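Local coordinates for variant surface glycoprotein MITat 1.13 (Trypanosoma brucei, PDB 6Z8H) that probably forms the dense, GPI-anchored surface coat of the parasite, whose antigenic switching lets it evade the host immune response, at residues 285-290 against 327-332; 69-74 against 369-374; 237-240 against 246-249. All blocks are in the same frame, centred on the assembly; numbering follows the deposited sequence.

Contact 1 of 3, residues 285-290 against 327-332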
loop_
_atom_site.group_PDB
_atom_site.type_symbol
_atom_site.label_atom_id
_atom_site.label_comp_id
_atom_site.label_asym_id
_atom_site.label_seq_id
_atom_site.Cartn_x
_atom_site.Cartn_y
_atom_site.Cartn_z
ATOM N N THR A 285 16.370 21.265 8.510
ATOM C CA THR A 285 16.464 21.896 9.822
ATOM C C THR A 285 17.555 21.273 10.699
ATOM O O THR A 285 17.746 21.714 11.833
ATOM C CB THR A 285 15.116 21.828 10.549
ATOM O OG1 THR A 285 14.681 20.467 10.563
ATOM C CG2 THR A 285 14.063 22.700 9.882
ATOM N N ASP A 286 18.284 20.286 10.187
ATOM C CA ASP A 286 19.428 19.685 10.863
ATOM C C ASP A 286 20.708 20.353 10.352
ATOM O O ASP A 286 21.122 20.130 9.209
ATOM C CB ASP A 286 19.441 18.184 10.587
ATOM C CG ASP A 286 20.637 17.494 11.183
ATOM O OD1 ASP A 286 21.421 18.160 11.899
ATOM O OD2 ASP A 286 20.787 16.272 10.930
ATOM N N PHE A 287 21.371 21.124 11.218
ATOM C CA PHE A 287 22.572 21.840 10.778
ATOM C C PHE A 287 23.617 20.880 10.222
ATOM O O PHE A 287 24.343 21.213 9.288
ATOM C CB PHE A 287 23.161 22.682 11.911
ATOM C CG PHE A 287 24.179 23.700 11.454
ATOM C CD1 PHE A 287 23.787 24.801 10.712
ATOM C CD2 PHE A 287 25.523 23.547 11.765
ATOM C CE1 PHE A 287 24.704 25.729 10.290
ATOM C CE2 PHE A 287 26.458 24.488 11.347
ATOM C CZ PHE A 287 26.037 25.575 10.615
ATOM N N ASN A 288 23.705 19.670 10.766
ATOM C CA ASN A 288 24.700 18.728 10.265
ATOM C C ASN A 288 24.431 18.310 8.826
ATOM O O ASN A 288 25.363 17.916 8.116
ATOM C CB ASN A 288 24.754 17.488 11.157
ATOM C CG ASN A 288 25.348 17.776 12.529
ATOM O OD1 ASN A 288 26.214 18.650 12.694
ATOM N ND2 ASN A 288 24.883 17.038 13.524
ATOM N N ALA A 289 23.182 18.399 8.369
ATOM C CA ALA A 289 22.901 18.078 6.980
ATOM C C ALA A 289 23.324 19.207 6.053
ATOM O O ALA A 289 23.670 18.958 4.893
ATOM C CB ALA A 289 21.404 17.837 6.793
ATOM N N VAL A 290 23.290 20.447 6.533
ATOM C CA VAL A 290 23.674 21.611 5.736
ATOM C C VAL A 290 25.170 21.876 5.806
ATOM O O VAL A 290 25.799 22.170 4.784
ATOM C CB VAL A 290 22.871 22.829 6.231
ATOM C CG1 VAL A 290 23.398 24.062 5.627
ATOM C CG2 VAL A 290 21.399 22.648 5.927
ATOM N N SER A 327 29.380 33.164 13.959
ATOM C CA SER A 327 28.655 34.422 14.140
ATOM C C SER A 327 27.242 34.322 13.591
ATOM O O SER A 327 26.296 34.885 14.161
ATOM C CB SER A 327 29.397 35.558 13.431
ATOM O OG SER A 327 30.624 35.839 14.073
ATOM N N ALA A 328 27.078 33.606 12.485
ATOM C CA ALA A 328 25.783 33.581 11.829
ATOM C C ALA A 328 24.831 32.581 12.459
ATOM O O ALA A 328 23.623 32.835 12.485
ATOM C CB ALA A 328 25.934 33.250 10.343
ATOM N N TYR A 329 25.332 31.446 12.953
ATOM C CA TYR A 329 24.462 30.350 13.362
ATOM C C TYR A 329 24.699 29.903 14.800
ATOM O O TYR A 329 24.202 28.852 15.190
ATOM C CB TYR A 329 24.596 29.148 12.397
ATOM C CG TYR A 329 24.525 29.524 10.947
ATOM C CD1 TYR A 329 23.334 29.928 10.392
ATOM C CD2 TYR A 329 25.646 29.477 10.129
ATOM C CE1 TYR A 329 23.268 30.350 9.071
ATOM C CE2 TYR A 329 25.583 29.863 8.820
ATOM C CZ TYR A 329 24.371 30.243 8.263
ATOM O OH TYR A 329 24.336 30.674 6.931
ATOM N N GLY A 330 25.394 30.696 15.602
ATOM C CA GLY A 330 25.893 30.257 16.878
ATOM C C GLY A 330 27.095 29.347 16.717
ATOM O O GLY A 330 27.372 28.815 15.642
ATOM N N ARG A 331 27.814 29.161 17.826
ATOM C CA ARG A 331 29.054 28.389 17.803
ATOM C C ARG A 331 28.787 26.992 17.250
ATOM O O ARG A 331 27.954 26.251 17.782
ATOM C CB ARG A 331 29.658 28.313 19.212
ATOM C CG ARG A 331 30.971 27.562 19.272
ATOM C CD ARG A 331 31.726 27.871 20.561
ATOM N NE ARG A 331 32.028 29.296 20.686
ATOM C CZ ARG A 331 33.079 29.893 20.129
ATOM N NH1 ARG A 331 33.937 29.190 19.400
ATOM N NH2 ARG A 331 33.273 31.197 20.293
ATOM N N GLU A 332 29.492 26.644 16.169
ATOM C CA GLU A 332 29.293 25.383 15.444
ATOM C C GLU A 332 27.814 25.106 15.134
ATOM O O GLU A 332 27.363 23.953 15.129
ATOM C CB GLU A 332 29.950 24.211 16.169
ATOM C CG GLU A 332 31.472 24.324 16.263
ATOM C CD GLU A 332 32.200 23.385 15.313
ATOM O OE1 GLU A 332 31.825 22.188 15.262
ATOM O OE2 GLU A 332 33.144 23.842 14.623
#

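Contact 2 of 3, residues 69-74 against 369-374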
loop_
_atom_site.group_PDB
_atom_site.type_symbol
_atom_site.label_atom_id
_atom_site.label_comp_id
_atom_site.label_asym_id
_atom_site.label_seq_id
_atom_site.Cartn_x
_atom_site.Cartn_y
_atom_site.Cartn_z
ATOM N N LEU A 69 12.695 29.276 3.321
ATOM C CA LEU A 69 14.014 29.857 3.059
ATOM C C LEU A 69 13.949 30.797 1.861
ATOM O O LEU A 69 14.512 31.891 1.891
ATOM C CB LEU A 69 15.059 28.773 2.801
ATOM C CG LEU A 69 15.547 27.953 3.998
ATOM C CD1 LEU A 69 16.437 26.831 3.529
ATOM C CD2 LEU A 69 16.299 28.886 4.930
ATOM N N VAL A 70 13.304 30.374 0.768
ATOM C CA VAL A 70 13.245 31.233 -0.415
ATOM C C VAL A 70 12.497 32.514 -0.093
ATOM O O VAL A 70 12.933 33.624 -0.443
ATOM C CB VAL A 70 12.624 30.484 -1.605
ATOM C CG1 VAL A 70 12.397 31.426 -2.770
ATOM C CG2 VAL A 70 13.494 29.326 -2.010
ATOM N N THR A 71 11.344 32.379 0.559
ATOM C CA THR A 71 10.528 33.540 0.878
ATOM C C THR A 71 11.272 34.491 1.798
ATOM O O THR A 71 11.318 35.698 1.560
ATOM C CB THR A 71 9.219 33.084 1.520
ATOM O OG1 THR A 71 8.542 32.124 0.678
ATOM C CG2 THR A 71 8.302 34.250 1.801
ATOM N N ALA A 72 11.896 33.962 2.842
ATOM C CA ALA A 72 12.650 34.809 3.758
ATOM C C ALA A 72 13.852 35.449 3.075
ATOM O O ALA A 72 14.184 36.602 3.355
ATOM C CB ALA A 72 13.088 33.964 4.963
ATOM N N ALA A 73 14.563 34.692 2.235
ATOM C CA ALA A 73 15.711 35.243 1.544
ATOM C C ALA A 73 15.313 36.431 0.699
ATOM O O ALA A 73 16.092 37.369 0.568
ATOM C CB ALA A 73 16.345 34.177 0.664
ATOM N N LEU A 74 14.109 36.451 0.153
ATOM C CA LEU A 74 13.687 37.584 -0.671
ATOM C C LEU A 74 13.265 38.765 0.184
ATOM O O LEU A 74 13.564 39.917 -0.157
ATOM C CB LEU A 74 12.491 37.159 -1.519
ATOM C CG LEU A 74 12.383 37.698 -2.926
ATOM C CD1 LEU A 74 13.437 36.949 -3.766
ATOM C CD2 LEU A 74 10.987 37.497 -3.459
ATOM N N PRO A 369 0.460 28.806 -0.165
ATOM C CA PRO A 369 -0.223 29.836 -0.968
ATOM C C PRO A 369 0.112 31.254 -0.530
ATOM O O PRO A 369 0.279 32.144 -1.369
ATOM C CB PRO A 369 -1.722 29.476 -0.845
ATOM C CG PRO A 369 -1.737 28.015 -0.431
ATOM C CD PRO A 369 -0.487 27.852 0.437
ATOM N N GLN A 370 0.240 31.482 0.772
ATOM C CA GLN A 370 0.587 32.812 1.261
ATOM C C GLN A 370 2.050 33.152 0.982
ATOM O O GLN A 370 2.370 34.299 0.645
ATOM C CB GLN A 370 0.251 32.939 2.748
ATOM C CG GLN A 370 -1.246 32.986 3.002
ATOM C CD GLN A 370 -1.614 32.829 4.453
ATOM O OE1 GLN A 370 -1.286 31.819 5.085
ATOM N NE2 GLN A 370 -2.314 33.815 4.990
ATOM N N TRP A 371 2.955 32.179 1.084
ATOM C CA TRP A 371 4.360 32.444 0.782
ATOM C C TRP A 371 4.560 32.750 -0.700
ATOM O O TRP A 371 5.296 33.677 -1.058
ATOM C CB TRP A 371 5.201 31.245 1.198
ATOM C CG TRP A 371 5.111 30.969 2.666
ATOM C CD1 TRP A 371 4.852 31.876 3.654
ATOM C CD2 TRP A 371 5.281 29.706 3.320
ATOM N NE1 TRP A 371 4.864 31.257 4.884
ATOM C CE2 TRP A 371 5.121 29.923 4.705
ATOM C CE3 TRP A 371 5.537 28.411 2.867
ATOM C CZ2 TRP A 371 5.213 28.896 5.640
ATOM C CZ3 TRP A 371 5.621 27.387 3.796
ATOM C CH2 TRP A 371 5.465 27.637 5.173
ATOM N N GLY A 372 3.916 31.978 -1.576
ATOM C CA GLY A 372 3.966 32.280 -2.996
ATOM C C GLY A 372 3.419 33.652 -3.331
ATOM O O GLY A 372 4.005 34.375 -4.146
ATOM N N ASP A 373 2.253 33.995 -2.763
ATOM C CA ASP A 373 1.688 35.328 -2.954
ATOM C C ASP A 373 2.679 36.388 -2.491
ATOM O O ASP A 373 2.875 37.414 -3.156
ATOM C CB ASP A 373 0.388 35.445 -2.153
ATOM C CG ASP A 373 -0.459 36.614 -2.554
ATOM O OD1 ASP A 373 -0.179 37.235 -3.590
ATOM O OD2 ASP A 373 -1.454 36.895 -1.855
ATOM N N ALA A 374 3.315 36.158 -1.340
ATOM C CA ALA A 374 4.286 37.117 -0.841
ATOM C C ALA A 374 5.436 37.292 -1.823
ATOM O O ALA A 374 5.909 38.414 -2.048
ATOM C CB ALA A 374 4.806 36.684 0.526
#

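Contact 3 of 3, residues 237-240 against 246-249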
loop_
_atom_site.group_PDB
_atom_site.type_symbol
_atom_site.label_atom_id
_atom_site.label_comp_id
_atom_site.label_asym_id
_atom_site.label_seq_id
_atom_site.Cartn_x
_atom_site.Cartn_y
_atom_site.Cartn_z
ATOM N N ALA A 237 1.014 -49.048 8.904
ATOM C CA ALA A 237 1.747 -50.216 9.384
ATOM C C ALA A 237 1.354 -50.561 10.817
ATOM O O ALA A 237 1.100 -51.729 11.141
ATOM C CB ALA A 237 3.251 -49.949 9.278
ATOM N N THR A 238 1.325 -49.560 11.700
ATOM C CA THR A 238 0.873 -49.796 13.067
ATOM C C THR A 238 -0.649 -49.885 13.131
ATOM O O THR A 238 -1.201 -50.662 13.922
ATOM C CB THR A 238 1.387 -48.683 13.988
ATOM O OG1 THR A 238 1.348 -47.422 13.303
ATOM C CG2 THR A 238 2.813 -48.977 14.426
ATOM N N TRP A 239 -1.341 -49.092 12.305
ATOM C CA TRP A 239 -2.800 -49.036 12.367
ATOM C C TRP A 239 -3.427 -50.383 12.021
ATOM O O TRP A 239 -4.449 -50.779 12.608
ATOM C CB TRP A 239 -3.303 -47.949 11.405
ATOM C CG TRP A 239 -4.757 -47.668 11.543
ATOM C CD1 TRP A 239 -5.366 -47.045 12.586
ATOM C CD2 TRP A 239 -5.783 -47.983 10.601
ATOM N NE1 TRP A 239 -6.720 -47.003 12.374
ATOM C CE2 TRP A 239 -6.996 -47.550 11.152
ATOM C CE3 TRP A 239 -5.795 -48.604 9.351
ATOM C CZ2 TRP A 239 -8.222 -47.712 10.491
ATOM C CZ3 TRP A 239 -7.002 -48.779 8.701
ATOM C CH2 TRP A 239 -8.209 -48.331 9.278
ATOM N N ASN A 240 -2.814 -51.115 11.088
ATOM C CA ASN A 240 -3.404 -52.365 10.612
ATOM C C ASN A 240 -3.378 -53.487 11.657
ATOM O O ASN A 240 -4.090 -54.491 11.512
ATOM C CB ASN A 240 -2.693 -52.819 9.337
ATOM C CG ASN A 240 -2.900 -51.873 8.204
ATOM O OD1 ASN A 240 -3.740 -51.001 8.290
ATOM N ND2 ASN A 240 -2.146 -52.041 7.126
ATOM N N LYS A 246 -6.415 -43.945 16.600
ATOM C CA LYS A 246 -6.560 -42.988 15.519
ATOM C C LYS A 246 -5.201 -42.779 14.862
ATOM O O LYS A 246 -4.228 -42.414 15.534
ATOM C CB LYS A 246 -7.116 -41.691 16.085
ATOM C CG LYS A 246 -7.453 -40.690 15.005
ATOM C CD LYS A 246 -8.074 -39.425 15.580
ATOM C CE LYS A 246 -7.157 -38.733 16.579
ATOM N NZ LYS A 246 -7.675 -37.390 16.997
ATOM N N ARG A 247 -5.115 -43.069 13.566
ATOM C CA ARG A 247 -3.871 -42.878 12.831
ATOM C C ARG A 247 -4.129 -42.282 11.451
ATOM O O ARG A 247 -5.185 -42.483 10.850
ATOM C CB ARG A 247 -3.110 -44.201 12.662
ATOM C CG ARG A 247 -2.726 -44.863 13.978
ATOM C CD ARG A 247 -1.705 -44.038 14.689
ATOM N NE ARG A 247 -1.118 -44.656 15.889
ATOM C CZ ARG A 247 -1.508 -44.411 17.134
ATOM N NH1 ARG A 247 -2.591 -43.691 17.377
ATOM N NH2 ARG A 247 -0.850 -44.959 18.145
ATOM N N ALA A 248 -3.123 -41.572 10.949
ATOM C CA ALA A 248 -3.169 -41.002 9.606
ATOM C C ALA A 248 -2.772 -42.094 8.620
ATOM O O ALA A 248 -1.597 -42.480 8.552
ATOM C CB ALA A 248 -2.215 -39.812 9.497
ATOM N N ILE A 249 -3.751 -42.637 7.889
ATOM C CA ILE A 249 -3.506 -43.795 7.033
ATOM C C ILE A 249 -3.265 -43.443 5.571
ATOM O O ILE A 249 -2.928 -44.339 4.782
ATOM C CB ILE A 249 -4.639 -44.834 7.145
ATOM C CG1 ILE A 249 -5.952 -44.291 6.577
ATOM C CG2 ILE A 249 -4.831 -45.260 8.602
ATOM C CD1 ILE A 249 -7.056 -45.367 6.524
#

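Contact 1 of 3, residues 285-290 against 327-332
The rings of F287 and Y329 meet as an inclined aromatic pair, one at the N-terminal start of the short helix 287-291, the other near the C-terminal end of helix 318-329, in the A-type N-terminal domain of the glycoprotein. Their centroids lie 5.5 Å apart with the planes at 48°, and the two side chains cross at nearly a right angle. The touch is made by two neighbouring atoms of the phenyl ring: F287 CE1 sits 3.9 Å from Y329 CG, while F287 CZ comes to 4.0 Å from Y329 CD2. The other flank of the phenylalanine runs up to the backbone beyond the tyrosine, with F287 CD2 3.9 Å from E332 O, a plain van der Waals approach; the carboxylate of E332 stays farther off.

F287 holds CG anti to its own backbone N (chi1 -166°), which sends the ring across from its helix to the other segment. Y329 is pinned from several directions: the methyl A328 CB lies 3.7 Å above the centre of one ring face, P86 of the long helix 78-129 packs beside it, and its hydroxyl hydrogen-bonds to K83 O. Y336 and I325 fill in round F287, so the pair belongs to a buried apolar cluster. Directly after Y329, G330 leaves helical geometry with positive phi, and the chain turns so that the E332 carbonyl comes up to F287.

On the other segment, the helix that carries F287 starts at D286, its N-cap. The D286 carbonyl takes A289 N, and the side chain reaches forward to the first turn: N288 N donates to D286 OD1 at 3.0 Å, meeting the carboxylate oxygen from above its plane.

Contact 2 of 3, residues 69-74 against 369-374
T71 and W371 bring helix 34-75 up against helix 368-383, and the closest approach is a hydroxyl on a methylene: T71 OG1 lies 3.5 Å from W371 CB. It is not a hydrogen bond. With OG1 anti to the carbonyl carbon (chi1 -54°), the threonine turns its hydroxyl back along its own helix to bond S67 O, so the polar atom is satisfied within helix 34-75 while it packs against the tryptophan. The backbones are close here, T71 CA standing 6.3 Å from W371 CA. The indole itself heads away from the 69-74 segment, and its NE1 makes a weak hydrogen bond to I362 O.

One turn on, the fit slackens. T71 CG2 reaches A374 CB only at 4.4 Å, and L74, partly exposed, makes no close contact with 369-374. L74 turns to I375, L378 and L379 farther along helix 368-383. Q370, also partly exposed, bonds S367 OG through OE1 on its own side.

This joins two helices almost 300 residues apart in sequence. I349 of strand 348-351 packs on T71, W371 and A374 alike, L69 and V70 face helix 78-129, and L379 of the second subunit packs on A73 and L74, placing the junction at the dimer interface.

Contact 3 of 3, residues 237-240 against 246-249
W239 closes the short helix 236-239 down onto strand 247-253, an outermost strand of the chain's five-stranded antiparallel sheet, in a local helix-loop-strand connection. Its CG is anti to the backbone N (chi1 -171°), which swings the indole off the helix and across the strand, where it meets I249 on a face and R247 obliquely, near CD1.

I249 makes the CH-pi contact. Its methyl CG2 lies 3.9 Å from the centroid of the six-membered ring, over the face, and only 3.5 Å from W239 CD2, so it sits off-centre, over the CD2 and CE3 side of the ring. With CG1 between its backbone N and carbonyl carbon (chi1 67°), I249 has CG2 facing the indole; the extended chain then carries CD1 to 4.0 Å from W239 CZ3. The strand's next side chain on this side, R247, contributes only its aliphatic root: CB is 3.6 Å from W239 CD1 and CG 3.7 Å from the same atom, the two side chains sliding past each other in opposite directions.

A199 of the adjoining strand 194-202 also packs on W239 and I249, and F152 of the second subunit reaches I249. Right beside the indole, the R247 chain bends at chi2 and turns its guanidinium back to the backbone of the preceding residue, where NH1 donates to K246 O over 2.8 Å, nearly straight at 167°.

Overall arrangement
Contacts 1 and 2 share one end of the elongated molecule, their centres about 22 Å apart; contact 3 lies at the opposite end, about 77 Å and 81 Å from them, centre to centre. The first two join helices, and both have side chains that pack on the long helix 78-129, whereas contact 3 links a short helix to the chain's outermost strand. Every touching residue of contact 2 is buried; contacts 1 and 3 also include exposed E332 and partly exposed R247. None has a hydrogen bond across it, yet the chemistry differs: inclined rings, a threonine on a tryptophan methylene, a methyl over an indole. The second subunit reaches contacts 2 and 3, but not contact 1.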